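Long-range contacts in phenylacetic acid degradation-related protein (Silicibacter sp., PDB 2QWZ), which is a putative thioesterase that probably hydrolyses acyl thioesters, perhaps of coenzyme A, its physiological substrate being unknown: residues T129-I135 with S149-I155; P111-R115 with S139-E143. One frame throughout, in Å; residues are numbered along the deposited sequence.

Contact 1. Residues T129-I135 with S149-I155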
loop_
_atom_site.group_PDB
_atom_site.type_symbol
_atom_site.label_atom_id
_atom_site.label_comp_id
_atom_site.label_asym_id
_atom_site.label_seq_id
_atom_site.Cartn_x
_atom_site.Cartn_y
_atom_site.Cartn_z
ATOM N N THR A 129 -13.058 1.949 15.494
ATOM C CA THR A 129 -13.168 0.780 14.609
ATOM C C THR A 129 -11.872 0.337 13.917
ATOM O O THR A 129 -11.822 -0.759 13.371
ATOM C CB THR A 129 -14.204 1.039 13.512
ATOM O OG1 THR A 129 -13.709 2.054 12.629
ATOM C CG2 THR A 129 -15.510 1.491 14.125
ATOM N N LEU A 130 -10.854 1.184 13.906
ATOM C CA LEU A 130 -9.636 0.921 13.161
ATOM C C LEU A 130 -8.441 1.392 13.961
ATOM O O LEU A 130 -8.483 2.443 14.599
ATOM C CB LEU A 130 -9.592 1.620 11.798
ATOM C CG LEU A 130 -10.414 1.087 10.611
ATOM C CD1 LEU A 130 -9.972 1.869 9.364
ATOM C CD2 LEU A 130 -10.352 -0.446 10.342
ATOM N N ALA A 131 -7.379 0.596 13.920
ATOM C CA ALA A 131 -6.171 0.955 14.571
ATOM C C ALA A 131 -5.117 0.979 13.474
ATOM O O ALA A 131 -5.177 0.162 12.549
ATOM C CB ALA A 131 -5.853 -0.062 15.652
ATOM N N VAL A 132 -4.170 1.899 13.530
ATOM C CA VAL A 132 -3.154 2.000 12.448
ATOM C C VAL A 132 -1.818 2.213 13.080
ATOM O O VAL A 132 -1.703 2.961 14.025
ATOM C CB VAL A 132 -3.395 3.193 11.463
ATOM C CG1 VAL A 132 -2.347 3.226 10.331
ATOM C CG2 VAL A 132 -4.755 3.165 10.864
ATOM N N GLY A 133 -0.779 1.562 12.551
ATOM C CA GLY A 133 0.562 1.836 13.024
ATOM C C GLY A 133 1.601 1.539 11.999
ATOM O O GLY A 133 1.358 0.824 11.029
ATOM N N ASP A 134 2.790 2.063 12.203
ATOM C CA ASP A 134 3.847 1.761 11.279
ATOM C C ASP A 134 5.122 1.289 12.002
ATOM O O ASP A 134 5.144 1.206 13.240
ATOM C CB ASP A 134 4.040 2.928 10.298
ATOM C CG ASP A 134 4.637 4.147 10.926
ATOM O OD1 ASP A 134 5.201 4.040 12.002
ATOM O OD2 ASP A 134 4.552 5.221 10.317
ATOM N N ILE A 135 6.142 0.905 11.230
ATOM C CA ILE A 135 7.273 0.155 11.769
ATOM C C ILE A 135 8.485 0.258 10.805
ATOM O O ILE A 135 8.290 0.266 9.610
ATOM C CB ILE A 135 6.886 -1.320 12.007
ATOM C CG1 ILE A 135 8.013 -2.121 12.660
ATOM C CG2 ILE A 135 6.407 -1.974 10.760
ATOM C CD1 ILE A 135 7.518 -3.279 13.504
ATOM N N SER A 149 7.087 -0.615 7.076
ATOM C CA SER A 149 5.740 -1.187 6.941
ATOM C C SER A 149 4.696 -0.377 7.642
ATOM O O SER A 149 5.023 0.343 8.551
ATOM C CB SER A 149 5.711 -2.613 7.522
ATOM O OG SER A 149 4.457 -3.216 7.383
ATOM N N THR A 150 3.437 -0.518 7.188
ATOM C CA THR A 150 2.278 0.069 7.786
ATOM C C THR A 150 1.305 -1.075 7.967
ATOM O O THR A 150 1.123 -1.896 7.058
ATOM C CB THR A 150 1.602 1.125 6.879
ATOM O OG1 THR A 150 2.575 2.107 6.477
ATOM C CG2 THR A 150 0.515 1.828 7.603
HETATM N N MSE A 151 0.764 -1.183 9.154
HETATM C CA MSE A 151 -0.214 -2.211 9.435
HETATM C C MSE A 151 -1.402 -1.522 9.935
HETATM O O MSE A 151 -1.256 -0.613 10.753
HETATM C CB MSE A 151 0.258 -3.147 10.541
HETATM C CG MSE A 151 1.484 -3.996 10.223
HETATM SE SE MSE A 151 1.314 -5.404 8.962
HETATM C CE MSE A 151 -0.537 -6.023 9.474
ATOM N N THR A 152 -2.575 -2.016 9.505
ATOM C CA THR A 152 -3.888 -1.547 9.919
ATOM C C THR A 152 -4.746 -2.744 10.373
ATOM O O THR A 152 -4.713 -3.810 9.743
ATOM C CB THR A 152 -4.602 -0.877 8.714
ATOM O OG1 THR A 152 -3.774 0.149 8.157
ATOM C CG2 THR A 152 -5.866 -0.276 9.086
ATOM N N TYR A 153 -5.543 -2.525 11.430
ATOM C CA TYR A 153 -6.331 -3.542 12.098
ATOM C C TYR A 153 -7.752 -3.071 12.282
ATOM O O TYR A 153 -7.991 -1.922 12.622
ATOM C CB TYR A 153 -5.751 -3.871 13.501
ATOM C CG TYR A 153 -4.349 -4.344 13.399
ATOM C CD1 TYR A 153 -3.308 -3.449 13.337
ATOM C CD2 TYR A 153 -4.060 -5.696 13.333
ATOM C CE1 TYR A 153 -2.015 -3.885 13.178
ATOM C CE2 TYR A 153 -2.763 -6.138 13.229
ATOM C CZ TYR A 153 -1.759 -5.236 13.119
ATOM O OH TYR A 153 -0.489 -5.695 12.965
ATOM N N SER A 154 -8.690 -3.973 12.071
ATOM C CA SER A 154 -10.073 -3.728 12.399
ATOM C C SER A 154 -10.280 -4.089 13.851
ATOM O O SER A 154 -9.858 -5.148 14.282
ATOM C CB SER A 154 -10.994 -4.560 11.512
ATOM O OG SER A 154 -12.197 -4.855 12.192
ATOM N N ILE A 155 -10.897 -3.184 14.601
ATOM C CA ILE A 155 -11.323 -3.433 15.969
ATOM C C ILE A 155 -12.835 -3.648 15.986
ATOM O O ILE A 155 -13.586 -2.708 15.766
ATOM C CB ILE A 155 -11.111 -2.227 16.849
ATOM C CG1 ILE A 155 -9.633 -1.913 17.033
ATOM C CG2 ILE A 155 -11.850 -2.459 18.183
ATOM C CD1 ILE A 155 -9.442 -0.491 17.512
#

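Contact 2. Residues P111-R115 with S139-E143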
loop_
_atom_site.group_PDB
_atom_site.type_symbol
_atom_site.label_atom_id
_atom_site.label_comp_id
_atom_site.label_asym_id
_atom_site.label_seq_id
_atom_site.Cartn_x
_atom_site.Cartn_y
_atom_site.Cartn_z
ATOM N N PRO A 111 18.657 -7.742 4.606
ATOM C CA PRO A 111 19.056 -7.933 5.975
ATOM C C PRO A 111 20.485 -8.462 6.062
ATOM O O PRO A 111 20.959 -9.168 5.167
ATOM C CB PRO A 111 18.060 -8.966 6.497
ATOM C CG PRO A 111 16.904 -8.829 5.659
ATOM C CD PRO A 111 17.427 -8.473 4.308
ATOM N N GLU A 112 21.186 -8.066 7.114
ATOM C CA GLU A 112 22.509 -8.595 7.386
ATOM C C GLU A 112 22.364 -10.027 7.878
ATOM O O GLU A 112 21.671 -10.282 8.849
ATOM C CB GLU A 112 23.205 -7.741 8.435
ATOM C CG GLU A 112 24.640 -8.147 8.733
ATOM C CD GLU A 112 25.610 -7.798 7.619
ATOM O OE1 GLU A 112 25.198 -7.090 6.653
ATOM O OE2 GLU A 112 26.789 -8.238 7.729
ATOM N N SER A 113 23.009 -10.958 7.180
ATOM C CA SER A 113 22.978 -12.369 7.550
ATOM C C SER A 113 23.616 -12.597 8.930
ATOM O O SER A 113 24.732 -12.117 9.198
ATOM C CB SER A 113 23.748 -13.188 6.508
ATOM O OG SER A 113 23.671 -14.570 6.809
ATOM N N GLY A 114 22.919 -13.337 9.783
ATOM C CA GLY A 114 23.459 -13.772 11.069
ATOM C C GLY A 114 23.133 -12.891 12.261
ATOM O O GLY A 114 23.750 -13.051 13.281
ATOM N N ARG A 115 22.182 -11.963 12.106
ATOM C CA ARG A 115 21.771 -11.019 13.148
ATOM C C ARG A 115 20.273 -11.043 13.353
ATOM O O ARG A 115 19.517 -11.283 12.407
ATOM C CB ARG A 115 22.139 -9.619 12.762
ATOM C CG ARG A 115 23.603 -9.444 12.578
ATOM C CD ARG A 115 23.886 -8.016 12.388
ATOM N NE ARG A 115 25.335 -7.753 12.343
ATOM C CZ ARG A 115 25.927 -6.703 12.905
ATOM N NH1 ARG A 115 25.244 -5.794 13.605
ATOM N NH2 ARG A 115 27.233 -6.560 12.784
ATOM N N SER A 139 18.345 -4.727 10.742
ATOM C CA SER A 139 19.257 -5.735 11.247
ATOM C C SER A 139 19.957 -5.106 12.450
ATOM O O SER A 139 20.513 -4.030 12.358
ATOM C CB SER A 139 20.267 -6.205 10.182
ATOM O OG SER A 139 19.640 -7.133 9.286
ATOM N N GLU A 140 19.914 -5.770 13.593
ATOM C CA GLU A 140 20.381 -5.165 14.819
ATOM C C GLU A 140 21.824 -4.689 14.666
ATOM O O GLU A 140 22.676 -5.472 14.306
ATOM C CB GLU A 140 20.274 -6.174 15.936
ATOM C CG GLU A 140 20.731 -5.674 17.284
ATOM C CD GLU A 140 20.350 -6.651 18.394
ATOM O OE1 GLU A 140 20.393 -7.898 18.146
ATOM O OE2 GLU A 140 20.138 -6.175 19.528
ATOM N N GLY A 141 22.083 -3.408 14.936
ATOM C CA GLY A 141 23.439 -2.845 14.863
ATOM C C GLY A 141 23.807 -2.197 13.544
ATOM O O GLY A 141 24.912 -1.681 13.398
HETATM N N MSE A 142 22.906 -2.273 12.563
HETATM C CA MSE A 142 23.097 -1.640 11.265
HETATM C C MSE A 142 22.083 -0.512 11.257
HETATM O O MSE A 142 20.919 -0.742 11.536
HETATM C CB MSE A 142 22.792 -2.614 10.135
HETATM C CG MSE A 142 23.324 -4.028 10.306
HETATM SE SE MSE A 142 25.254 -4.121 10.076
HETATM C CE MSE A 142 25.343 -3.634 8.155
ATOM N N GLU A 143 22.522 0.705 10.970
ATOM C CA GLU A 143 21.669 1.885 11.162
ATOM C C GLU A 143 20.624 2.093 10.053
ATOM O O GLU A 143 19.521 2.597 10.325
ATOM C CB GLU A 143 22.520 3.139 11.401
ATOM C CG GLU A 143 23.035 3.237 12.851
HETATM O O HOH W 1 19.336 -9.768 9.898
#

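Contact 1. Residues T129-I135 with S149-I155
Val-132 and Thr-152 fill the same two positions about their CA-CB bonds: Val-132 CG1 (chi1 -178°) and Thr-152 CG2 lie opposite the backbone N, Val-132 CG2 and Thr-152 OG1 opposite the carbonyl carbon. Their non-hydrogen-bonded pairing puts both on one face, side by side, where Val-132 CG2, beside its own N, meets Thr-152 CG2, beside its carbonyl carbon, at 4.0 Å. Just past the strand end, Ile-155 CG1 sits beside its backbone N (chi1 -67°), and CD1 reaches Ala-131 CB at 4.1 Å. The backbones supply the polar grip, running antiparallel (160°) with axes 4.6 Å apart at closest approach. Ala-131 with Tyr-153, Gly-133 with Met-151 and Ile-135 with Ser-149 are hydrogen-bonded pairs, each closed by two N-H...O=C bonds. In the Gly-133 pair both donors lie almost in line with the C=O they use; Met-151 N to Gly-133 O measures 2.8 Å. Ile-155 N still reaches Thr-129 O (2.9 Å), but from well above the carbonyl plane, where the regular pairing stops. Ile-135 CG2 and Ser-149 CB are pressed to 3.4 Å, tighter than normal van der Waals contact. These strands form a beta hairpin within the antiparallel sheet, consistent with the superfamily's hotdog fold. Strand 117-126 flanks 130-135, with Arg-122 salt-bridged to Asp-134, while strand 99-107 flanks 149-154. Helix 73-92 packs on the face bearing Ile-135, Ser-149, Met-151 and Tyr-153, and its Asp-81 hydrogen-bonds Tyr-153 OH; a second subunit meets the face of Val-132 and Thr-152.

Contact 2. Residues P111-R115 with S139-E143
Ser-139 OG is gripped by two partners: Glu-112 N donates to it over 2.8 Å, and OG in turn donates to a water whose oxygen is 2.7 Å away. The same water donates to Glu-112 O and to Arg-115 O, the carbonyls of the first and last residues of the type II turn 112-115, and so ties both ends of that turn to one hydroxyl. With OG turned beside the Ser-139 backbone N (chi1 -78°), the hydroxyl faces Glu-112 N. Separately, Ser-139 CB lies 3.7 Å from Glu-112 CB. The second polar bond runs from Arg-115 NH1 to Glu-140 O, 2.7 Å long with an N-H...O angle of 156°; the acceptor lies in the guanidinium plane, and the donor in the carbonyl plane. That edge-on bond leaves a guanidinium face to Met-142, whose SE (selenomethionine) stands 3.8 Å above the plane, over its centre. Met-142 N bonds Ser-139 O within a second type II turn, 139-142. Two beta turns from different loops are thus joined mainly through one amide-to-hydroxyl bond, one guanidinium-to-carbonyl bond and a bridging water. Within these segments the Glu-140 carbonyl probably eases the charge of Arg-115, the Glu-140 carboxylate being salt-bridged to Arg-57.

From the N terminus, the chain first supplies 111-115, in the loop between strands 99-107 and 117-126. It then runs up strand 117-126 and turns into 129-135, the first half of contact 1. Strand 130-139 carries it on to 139-143, where contact 2 closes a loop of 23 intervening residues, mostly strand. The return through strand 147-154 brings 149-155 back beside 129-135 and closes contact 1 over 13 residues. The segments alternate, so the two closures cross rather than nest. Contact 1 holds the hairpin within the sheet; contact 2, its centre about 26 Å from that of contact 1, joins two loops on the opposite side of the chain's centre.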